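FAD dependent oxidoreductase domain-containing protein (Deinococcus radiodurans R1, PDB 3C4N) is of unknown function but binds ADP and is probably an FAD-dependent oxidoreductase of the ETF-QO/FixC family. Local coordinates at residues A351-R356 with L372-P377; A155-A160 with M325-A330; V85-D90 with P164-Y169; F257-L262 with P280-Y285. All coordinates share one frame; numbering follows the deposited sequence.

Contact 1 (A351-R356 with L372-P377); sequences ALPGGR and LLLGGP
The carbonyl oxygen of Ala351 faces the backbone of Gly376, and the two segments meet here without a conventional hydrogen bond. Ala351 O lies 3.4 Å from Gly376 CA in a bent CA-H...O contact, with an angle of 133° at the hydrogen. The same oxygen is 3.5 Å from Pro377 CD, so one acceptor is covered by two consecutive residues of the Gly376-Pro377 backbone. Around this polar centre the packing is aliphatic. The methyl of Ala351 points at Leu374, its CB 4.2 Å from the branch carbon CG. Leu374 then sends CD2 along Pro353, approaching Pro353 CA at 4.0 Å and the ring carbon CB at nearly the same distance. On the other flank Leu352 starts away from 372-377, but its side chain comes back so that CD1 reaches Pro377 CG at 3.8 Å, the leucine crossing the proline at about a right angle.

The close backbone approach depends on Gly376, whose positive phi (99°) comes with an extended psi; a side chain here would crowd Pro353 CD and Ala351 O. Gly375 comes to within about 4 Å of the bound ADP and of Met47, one of the ADP-binding residues, so the segment touching Ala351 also borders the nucleotide pocket. The contact packs the end of strand 347-352, from one mixed sheet, against the end of strand 370-374 of the other, nucleotide-binding sheet, without strand pairing. Strand 370-374 is itself flanked by strands 227-230 and 362-367, while helix 46-58 packs against Leu373.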
# COMPACT_ATOMS: atom_id res chain seq x y z
N ALA A 351 -2.49 16.82 -17.60
CA ALA A 351 -2.05 16.52 -18.94
C ALA A 351 -3.10 17.03 -19.90
O ALA A 351 -4.29 17.07 -19.59
CB ALA A 351 -1.85 15.01 -19.13
N LEU A 352 -2.62 17.43 -21.07
CA LEU A 352 -3.45 17.91 -22.15
C LEU A 352 -3.11 17.00 -23.32
O LEU A 352 -2.04 17.11 -23.92
CB LEU A 352 -3.10 19.36 -22.46
CG LEU A 352 -4.17 20.35 -22.02
CD1 LEU A 352 -4.52 20.12 -20.56
CD2 LEU A 352 -3.69 21.77 -22.24
N PRO A 353 -4.01 16.06 -23.64
CA PRO A 353 -3.72 15.16 -24.76
C PRO A 353 -3.62 15.98 -26.05
O PRO A 353 -4.47 16.83 -26.33
CB PRO A 353 -4.92 14.21 -24.75
CG PRO A 353 -5.42 14.26 -23.31
CD PRO A 353 -5.29 15.72 -22.99
N GLY A 354 -2.58 15.72 -26.83
CA GLY A 354 -2.38 16.44 -28.07
C GLY A 354 -2.21 17.93 -27.85
O GLY A 354 -2.18 18.69 -28.81
N GLY A 355 -2.09 18.35 -26.60
CA GLY A 355 -1.93 19.76 -26.31
C GLY A 355 -3.23 20.54 -26.37
O GLY A 355 -3.23 21.76 -26.23
N ARG A 356 -4.33 19.83 -26.58
CA ARG A 356 -5.66 20.43 -26.67
C ARG A 356 -6.40 20.43 -25.33
O ARG A 356 -6.74 19.37 -24.80
CB ARG A 356 -6.50 19.68 -27.71
CG ARG A 356 -6.25 20.11 -29.14
CD ARG A 356 -6.86 19.14 -30.14
NE ARG A 356 -8.24 18.77 -29.83
CZ ARG A 356 -9.26 19.63 -29.75
NH1 ARG A 356 -9.06 20.93 -29.96
NH2 ARG A 356 -10.48 19.18 -29.49
N LEU A 372 0.81 4.66 -23.03
CA LEU A 372 0.75 5.95 -22.37
C LEU A 372 -0.72 6.29 -22.09
O LEU A 372 -1.49 6.52 -23.02
CB LEU A 372 1.40 7.03 -23.24
CG LEU A 372 1.23 8.49 -22.79
CD1 LEU A 372 1.86 8.71 -21.42
CD2 LEU A 372 1.87 9.40 -23.81
N LEU A 373 -1.08 6.30 -20.81
CA LEU A 373 -2.45 6.58 -20.36
C LEU A 373 -2.58 8.03 -19.97
O LEU A 373 -1.85 8.53 -19.11
CB LEU A 373 -2.77 5.70 -19.14
CG LEU A 373 -4.16 5.77 -18.47
CD1 LEU A 373 -5.24 5.61 -19.52
CD2 LEU A 373 -4.27 4.66 -17.42
N LEU A 374 -3.52 8.72 -20.59
CA LEU A 374 -3.75 10.12 -20.29
C LEU A 374 -5.19 10.32 -19.83
O LEU A 374 -6.12 9.74 -20.39
CB LEU A 374 -3.47 10.98 -21.53
CG LEU A 374 -2.12 11.68 -21.67
CD1 LEU A 374 -1.02 10.86 -21.05
CD2 LEU A 374 -1.83 11.98 -23.13
N GLY A 375 -5.33 11.14 -18.79
CA GLY A 375 -6.63 11.48 -18.23
C GLY A 375 -7.01 12.83 -18.81
O GLY A 375 -7.60 12.88 -19.88
N GLY A 376 -6.67 13.92 -18.12
CA GLY A 376 -6.99 15.24 -18.65
C GLY A 376 -8.23 15.94 -18.11
O GLY A 376 -8.97 15.36 -17.31
N PRO A 377 -8.49 17.19 -18.55
CA PRO A 377 -9.63 18.01 -18.12
C PRO A 377 -11.02 17.37 -18.19
O PRO A 377 -11.98 17.88 -17.61
CB PRO A 377 -9.53 19.26 -19.01
CG PRO A 377 -8.06 19.37 -19.25
CD PRO A 377 -7.65 17.93 -19.51

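Contact 2 (A155-A160 with M325-A330); sequences ARLPVA and MDAVPA
Arg156, Ala327 and Leu157 carry this contact, with Asp326 close behind. It packs the loop after helix 315-324 against the approach to strand 159-163, away from the annotated sites. The arginine lays its chain along the backbone of the 325-330 loop: CD is 3.6 Å from Asp326 O, and the guanidinium then lies over the Asp326 methylene, with its NE 3.3 Å from Asp326 CB. That carbon sits above one face, displaced from the centre of the group. A bend at chi3 (91°) turns the flat group into this position. The carboxylate itself is not gripped. Its plane is 42° from that of the guanidinium, and Asp326 OD2 lies 4.3 Å from Arg156 NH2, far from the plane of the guanidinium, so no N-H is directed at it.

Deeper in, Leu157 brings its CD1 to 3.8 Å from Ala327 CB. The same methyl touches Val328 CG2 at 3.9 Å, and thus bridges two neighbouring residues of the loop. Leu157 also packs on Leu126 of strand 118-127, and Asp153 bonds to the backbones of both Arg156 and Ala327.

The chemistry therefore grades from buried apolar side chains to an exposed charged pair, which probably adds a modest electrostatic attraction.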
# COMPACT_ATOMS: atom_id res chain seq x y z
N ALA A 155 -29.76 39.16 -14.59
CA ALA A 155 -29.89 39.93 -15.83
C ALA A 155 -28.76 39.66 -16.84
O ALA A 155 -29.02 39.52 -18.03
CB ALA A 155 -29.95 41.42 -15.51
N ARG A 156 -27.53 39.57 -16.35
CA ARG A 156 -26.38 39.32 -17.23
C ARG A 156 -26.24 37.82 -17.56
O ARG A 156 -25.46 37.44 -18.43
CB ARG A 156 -25.11 39.85 -16.57
CG ARG A 156 -25.27 41.23 -15.93
CD ARG A 156 -23.98 41.71 -15.29
NE ARG A 156 -23.16 42.49 -16.22
CZ ARG A 156 -23.19 43.81 -16.31
NH1 ARG A 156 -23.99 44.51 -15.51
NH2 ARG A 156 -22.43 44.43 -17.20
N LEU A 157 -26.99 36.98 -16.85
CA LEU A 157 -26.98 35.53 -17.06
C LEU A 157 -28.41 35.03 -16.88
O LEU A 157 -28.68 34.22 -15.99
CB LEU A 157 -26.06 34.84 -16.05
CG LEU A 157 -24.54 35.01 -16.19
CD1 LEU A 157 -23.84 34.41 -14.97
CD2 LEU A 157 -24.06 34.34 -17.47
N PRO A 158 -29.33 35.49 -17.73
CA PRO A 158 -30.74 35.12 -17.70
C PRO A 158 -31.07 33.66 -17.97
O PRO A 158 -31.91 33.06 -17.29
CB PRO A 158 -31.36 36.05 -18.74
CG PRO A 158 -30.28 36.14 -19.76
CD PRO A 158 -29.04 36.33 -18.91
N VAL A 159 -30.40 33.07 -18.96
CA VAL A 159 -30.65 31.68 -19.33
C VAL A 159 -29.48 30.72 -19.07
O VAL A 159 -28.35 31.15 -18.84
CB VAL A 159 -31.03 31.59 -20.83
CG1 VAL A 159 -32.25 32.47 -21.11
CG2 VAL A 159 -29.84 32.02 -21.69
N ALA A 160 -29.77 29.43 -19.13
CA ALA A 160 -28.75 28.41 -18.91
C ALA A 160 -29.10 27.08 -19.59
O ALA A 160 -30.24 26.85 -20.01
CB ALA A 160 -28.56 28.18 -17.42
N MSE A 325 -16.82 39.10 -13.03
CA MSE A 325 -17.30 39.77 -11.83
C MSE A 325 -18.66 40.41 -11.95
O MSE A 325 -19.45 40.39 -11.00
CB MSE A 325 -16.31 40.82 -11.37
CG MSE A 325 -15.22 40.26 -10.49
SE MSE A 325 -13.99 41.62 -9.98
CE MSE A 325 -12.38 40.60 -10.20
N ASP A 326 -18.94 41.02 -13.09
CA ASP A 326 -20.24 41.65 -13.24
C ASP A 326 -21.30 40.56 -13.23
O ASP A 326 -22.22 40.58 -12.41
CB ASP A 326 -20.29 42.48 -14.52
CG ASP A 326 -19.31 43.65 -14.49
OD1 ASP A 326 -19.28 44.37 -13.47
OD2 ASP A 326 -18.58 43.86 -15.47
N ALA A 327 -21.16 39.59 -14.13
CA ALA A 327 -22.12 38.49 -14.22
C ALA A 327 -22.22 37.66 -12.95
O ALA A 327 -23.31 37.22 -12.57
CB ALA A 327 -21.76 37.58 -15.40
N VAL A 328 -21.08 37.46 -12.29
CA VAL A 328 -21.02 36.66 -11.07
C VAL A 328 -20.41 37.49 -9.94
O VAL A 328 -19.25 37.33 -9.58
CB VAL A 328 -20.19 35.39 -11.35
CG1 VAL A 328 -20.22 34.45 -10.16
CG2 VAL A 328 -20.75 34.71 -12.59
N PRO A 329 -21.21 38.40 -9.36
CA PRO A 329 -20.78 39.29 -8.28
C PRO A 329 -19.99 38.61 -7.18
O PRO A 329 -19.10 39.22 -6.58
CB PRO A 329 -22.10 39.86 -7.76
CG PRO A 329 -22.96 39.88 -8.99
CD PRO A 329 -22.66 38.52 -9.60
N ALA A 330 -20.31 37.35 -6.91
CA ALA A 330 -19.63 36.59 -5.88
C ALA A 330 -18.12 36.57 -6.09
O ALA A 330 -17.36 36.37 -5.15
CB ALA A 330 -20.18 35.16 -5.83

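Contact 3 (V85-D90 with P164-Y169); sequences VWTAQD and PRALTY
Trp86 and Leu167 form an antiparallel hydrogen-bonded pair closed by two short backbone bonds. Trp86 N donates to Leu167 O at 2.8 Å, and Leu167 N returns a bond of the same length to Trp86 O, the first being the straighter (163° against 155° at the hydrogen). Each carbonyl also takes a CA-H...O contact: Leu167 O from Val85 CA at 3.4 Å, and Trp86 O from Ala166 CA at 3.0 Å. Val85 and Thr168 make the adjoining non-hydrogen-bonded pair, with their side chains on the other sheet face from those of Trp86 and Leu167.

On the tryptophan face the two CB atoms of Trp86 and Leu167 meet at 4.0 Å. With CG of Trp86 anti to the backbone N (chi1 -170°), the indole reaches along the opposing chain to Arg165, its CE3 lying 3.7 Å from Arg165 O. The arginine comes back toward the six-membered ring, where its NH1 stands 4.2 Å from Trp86 CH2 in an oblique approach. Both polar ends have their partners elsewhere: Trp86 NE1 bonds to Ala99 O and Arg165 makes a salt bridge with Glu100, both in helix 96-107.

At the end of the pairing Thr87 OG1 bonds to Asp163. Backbone bonds thus fix the register of the two short strands, while the indole and guanidinium tie this edge of the sheet to helix 96-107.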
# COMPACT_ATOMS: atom_id res chain seq x y z
N VAL A 85 -16.66 16.17 -11.44
CA VAL A 85 -17.97 16.49 -11.99
C VAL A 85 -18.29 15.67 -13.23
O VAL A 85 -17.61 15.80 -14.24
CB VAL A 85 -18.08 17.97 -12.40
CG1 VAL A 85 -19.46 18.24 -12.97
CG2 VAL A 85 -17.81 18.87 -11.22
N TRP A 86 -19.31 14.83 -13.16
CA TRP A 86 -19.69 14.05 -14.32
C TRP A 86 -20.85 14.81 -14.94
O TRP A 86 -21.90 14.98 -14.31
CB TRP A 86 -20.16 12.65 -13.95
CG TRP A 86 -20.33 11.77 -15.16
CD1 TRP A 86 -19.45 10.83 -15.62
CD2 TRP A 86 -21.45 11.75 -16.07
NE1 TRP A 86 -19.95 10.24 -16.76
CE2 TRP A 86 -21.17 10.78 -17.05
CE3 TRP A 86 -22.65 12.45 -16.15
CZ2 TRP A 86 -22.05 10.50 -18.10
CZ3 TRP A 86 -23.54 12.17 -17.20
CH2 TRP A 86 -23.23 11.21 -18.16
N THR A 87 -20.67 15.26 -16.17
CA THR A 87 -21.73 16.00 -16.85
C THR A 87 -21.81 15.68 -18.32
O THR A 87 -20.79 15.60 -19.00
CB THR A 87 -21.55 17.52 -16.70
OG1 THR A 87 -22.59 18.18 -17.43
CG2 THR A 87 -20.20 17.97 -17.24
N ALA A 88 -23.03 15.51 -18.82
CA ALA A 88 -23.24 15.21 -20.24
C ALA A 88 -22.70 16.33 -21.12
O ALA A 88 -22.61 16.17 -22.34
CB ALA A 88 -24.73 14.99 -20.51
N GLN A 89 -22.34 17.45 -20.51
CA GLN A 89 -21.82 18.58 -21.30
C GLN A 89 -20.32 18.45 -21.53
O GLN A 89 -19.72 19.24 -22.25
CB GLN A 89 -22.14 19.91 -20.62
CG GLN A 89 -23.64 20.23 -20.58
CD GLN A 89 -23.97 21.48 -19.80
OE1 GLN A 89 -25.14 21.81 -19.61
NE2 GLN A 89 -22.94 22.19 -19.35
N ASP A 90 -19.71 17.45 -20.90
CA ASP A 90 -18.29 17.25 -21.09
C ASP A 90 -18.03 16.05 -21.97
O ASP A 90 -16.93 15.50 -21.98
CB ASP A 90 -17.59 17.06 -19.75
CG ASP A 90 -17.39 18.37 -19.01
OD1 ASP A 90 -17.71 19.44 -19.58
OD2 ASP A 90 -16.90 18.32 -17.86
N PRO A 164 -29.65 17.65 -15.94
CA PRO A 164 -30.22 16.95 -14.78
C PRO A 164 -29.48 15.67 -14.39
O PRO A 164 -29.68 15.16 -13.29
CB PRO A 164 -31.66 16.66 -15.22
CG PRO A 164 -31.94 17.75 -16.21
CD PRO A 164 -30.66 17.78 -17.01
N ARG A 165 -28.62 15.16 -15.26
CA ARG A 165 -27.89 13.93 -14.95
C ARG A 165 -26.47 14.15 -14.43
O ARG A 165 -25.70 13.20 -14.29
CB ARG A 165 -27.85 13.02 -16.18
CG ARG A 165 -29.20 12.73 -16.81
CD ARG A 165 -29.05 11.79 -17.99
NE ARG A 165 -28.52 10.50 -17.56
CZ ARG A 165 -27.63 9.78 -18.24
NH1 ARG A 165 -27.17 10.24 -19.40
NH2 ARG A 165 -27.21 8.61 -17.79
N ALA A 166 -26.10 15.40 -14.13
CA ALA A 166 -24.75 15.67 -13.64
C ALA A 166 -24.55 15.05 -12.26
O ALA A 166 -25.50 14.92 -11.48
CB ALA A 166 -24.50 17.19 -13.59
N LEU A 167 -23.32 14.65 -11.96
CA LEU A 167 -22.99 14.03 -10.69
C LEU A 167 -21.72 14.61 -10.07
O LEU A 167 -20.82 15.05 -10.79
CB LEU A 167 -22.76 12.53 -10.89
CG LEU A 167 -23.77 11.60 -11.54
CD1 LEU A 167 -23.12 10.23 -11.67
CD2 LEU A 167 -25.04 11.52 -10.71
N THR A 168 -21.63 14.61 -8.74
CA THR A 168 -20.40 15.07 -8.09
C THR A 168 -19.87 13.96 -7.20
O THR A 168 -20.63 13.24 -6.55
CB THR A 168 -20.57 16.35 -7.23
OG1 THR A 168 -21.71 16.22 -6.38
CG2 THR A 168 -20.71 17.57 -8.12
N TYR A 169 -18.55 13.82 -7.18
CA TYR A 169 -17.88 12.82 -6.36
C TYR A 169 -16.45 13.27 -6.13
O TYR A 169 -15.98 14.22 -6.76
CB TYR A 169 -17.88 11.47 -7.06
CG TYR A 169 -17.10 11.45 -8.37
CD1 TYR A 169 -15.75 11.04 -8.42
CD2 TYR A 169 -17.71 11.81 -9.57
CE1 TYR A 169 -15.05 10.98 -9.64
CE2 TYR A 169 -17.03 11.76 -10.77
CZ TYR A 169 -15.70 11.34 -10.81
OH TYR A 169 -15.07 11.25 -12.03

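Contact 4 (F257-L262 with P280-Y285); sequences FPRLDL and PQNGGY
Leu260 and Tyr285 are an antiparallel hydrogen-bonded pair, joining the end of strand 251-260 to a beta hairpin whose strands, 276-281 and 284-288, are linked by a type I' turn from Gln281 to Gly284. Leu260 N donates to Tyr285 O at 2.7 Å, nearly straight at 170°, and Tyr285 N answers to Leu260 O at 3.0 Å.

Arg259 spans from this pair to the turn. Its CB is 4.1 Å from Tyr285 O, and CG is nearer to that oxygen, at 3.5 Å. CG stands anti to the backbone N (chi1 176°), and the chain runs on extended as far as NE, which carries the guanidinium along the hairpin. There NE forms a salt bridge with Asp261 OD1 at 2.9 Å. NH2 bonds to the same oxygen; Arg259 thus grips OD1 side-on with NE and NH2, the oxygen lying close to the guanidinium plane. CZ has Gly284 CA over one face of the group. At the tip NH1 and NH2 both make weak hydrogen bonds to Asn282 O, and NH1 also approaches Gln281 O at 2.7 Å. Asp261 thus helps to fix the rotation of a guanidinium lying beside the turn carbonyls.

Leu260 O takes a second bond, from Leu262 N, closing the inverse gamma turn centred on Asp261; the two donors arrive from opposite faces of the carbonyl plane. Tyr285 OH is bonded to Leu263 O, while the ring's edge abuts the backbone of Leu262, with Tyr285 CE2 3.0 Å from Leu262 O.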
# COMPACT_ATOMS: atom_id res chain seq x y z
N PHE A 257 -7.05 25.78 -8.01
CA PHE A 257 -8.42 25.57 -7.57
C PHE A 257 -8.77 26.40 -6.33
O PHE A 257 -9.16 25.85 -5.29
CB PHE A 257 -8.67 24.09 -7.28
CG PHE A 257 -8.28 23.17 -8.41
CD1 PHE A 257 -6.94 22.83 -8.62
CD2 PHE A 257 -9.24 22.64 -9.26
CE1 PHE A 257 -6.58 21.96 -9.64
CE2 PHE A 257 -8.89 21.77 -10.29
CZ PHE A 257 -7.55 21.43 -10.48
N PRO A 258 -8.66 27.73 -6.43
CA PRO A 258 -8.99 28.57 -5.27
C PRO A 258 -10.40 28.32 -4.75
O PRO A 258 -11.32 28.02 -5.53
CB PRO A 258 -8.78 29.99 -5.80
CG PRO A 258 -9.01 29.86 -7.27
CD PRO A 258 -8.35 28.55 -7.61
N ARG A 259 -10.58 28.45 -3.44
CA ARG A 259 -11.87 28.23 -2.81
C ARG A 259 -12.71 29.49 -2.59
O ARG A 259 -12.18 30.55 -2.27
CB ARG A 259 -11.69 27.52 -1.46
CG ARG A 259 -13.01 27.36 -0.74
CD ARG A 259 -13.00 26.25 0.26
NE ARG A 259 -14.06 26.47 1.20
CZ ARG A 259 -15.13 25.77 1.55
NH1 ARG A 259 -15.50 24.58 1.08
NH2 ARG A 259 -15.87 26.37 2.46
N LEU A 260 -14.02 29.35 -2.78
CA LEU A 260 -14.95 30.45 -2.61
C LEU A 260 -15.84 30.16 -1.40
O LEU A 260 -16.76 29.35 -1.46
CB LEU A 260 -15.83 30.60 -3.84
CG LEU A 260 -16.79 31.79 -3.81
CD1 LEU A 260 -16.03 33.09 -4.06
CD2 LEU A 260 -17.86 31.60 -4.87
N ASP A 261 -15.56 30.85 -0.29
CA ASP A 261 -16.32 30.63 0.93
C ASP A 261 -17.66 31.33 0.97
O ASP A 261 -17.83 32.35 1.64
CB ASP A 261 -15.48 31.05 2.13
CG ASP A 261 -14.26 30.17 2.32
OD1 ASP A 261 -14.43 28.97 2.60
OD2 ASP A 261 -13.13 30.68 2.20
N LEU A 262 -18.63 30.79 0.24
CA LEU A 262 -19.97 31.33 0.22
C LEU A 262 -20.95 30.17 0.38
O LEU A 262 -20.73 29.09 -0.17
CB LEU A 262 -20.23 32.10 -1.07
CG LEU A 262 -19.54 33.46 -1.13
CD1 LEU A 262 -19.71 34.07 -2.50
CD2 LEU A 262 -20.13 34.38 -0.07
N PRO A 280 -19.76 23.20 -5.80
CA PRO A 280 -20.14 23.24 -4.39
C PRO A 280 -19.47 22.10 -3.63
O PRO A 280 -19.52 20.95 -4.05
CB PRO A 280 -21.67 23.10 -4.43
CG PRO A 280 -21.90 22.34 -5.72
CD PRO A 280 -20.94 23.00 -6.67
N GLN A 281 -18.83 22.42 -2.51
CA GLN A 281 -18.14 21.41 -1.73
C GLN A 281 -17.75 21.92 -0.35
O GLN A 281 -17.34 23.07 -0.19
CB GLN A 281 -16.88 20.97 -2.48
CG GLN A 281 -16.16 19.81 -1.85
CD GLN A 281 -14.83 19.51 -2.53
OE1 GLN A 281 -14.77 19.11 -3.71
NE2 GLN A 281 -13.74 19.72 -1.78
N ASN A 282 -17.89 21.07 0.67
CA ASN A 282 -17.54 21.47 2.03
C ASN A 282 -18.24 22.75 2.46
O ASN A 282 -17.63 23.61 3.10
CB ASN A 282 -16.03 21.65 2.16
CG ASN A 282 -15.38 20.54 2.94
OD1 ASN A 282 -15.56 19.36 2.63
ND2 ASN A 282 -14.60 20.91 3.96
N GLY A 283 -19.52 22.89 2.10
CA GLY A 283 -20.27 24.07 2.48
C GLY A 283 -19.92 25.32 1.70
O GLY A 283 -20.48 26.38 1.93
N GLY A 284 -18.99 25.19 0.76
CA GLY A 284 -18.59 26.32 -0.04
C GLY A 284 -18.55 25.95 -1.51
O GLY A 284 -19.30 25.09 -1.97
N TYR A 285 -17.66 26.59 -2.26
CA TYR A 285 -17.52 26.32 -3.68
C TYR A 285 -16.04 26.27 -4.00
O TYR A 285 -15.24 27.00 -3.42
CB TYR A 285 -18.18 27.41 -4.53
CG TYR A 285 -19.66 27.59 -4.30
CD1 TYR A 285 -20.60 26.91 -5.09
CD2 TYR A 285 -20.14 28.40 -3.27
CE1 TYR A 285 -21.97 27.05 -4.86
CE2 TYR A 285 -21.51 28.54 -3.03
CZ TYR A 285 -22.42 27.86 -3.83
OH TYR A 285 -23.77 27.98 -3.58

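All four contacts reach the same mixed sheet. Contact 3 closes first along the chain and alternates with contact 2, whose 155-160 segment leads through strand 159-163 into strand 167-169. Contact 4 falls within the long span between the halves of contact 2, and contact 1 comes last. Contacts 2 and 4 touch directly, Ala330 CB packing on Leu262 CD1 at 3.5 Å, with centres 18 Å apart. Contacts 1 and 4 lie on neighbouring strands, 347-352 and 251-260. Contact 1, about 31 Å from contact 2 between centres, lies where the two sheets meet beside the nucleotide pocket, whereas contact 2 lies at the periphery, away from the annotated sites.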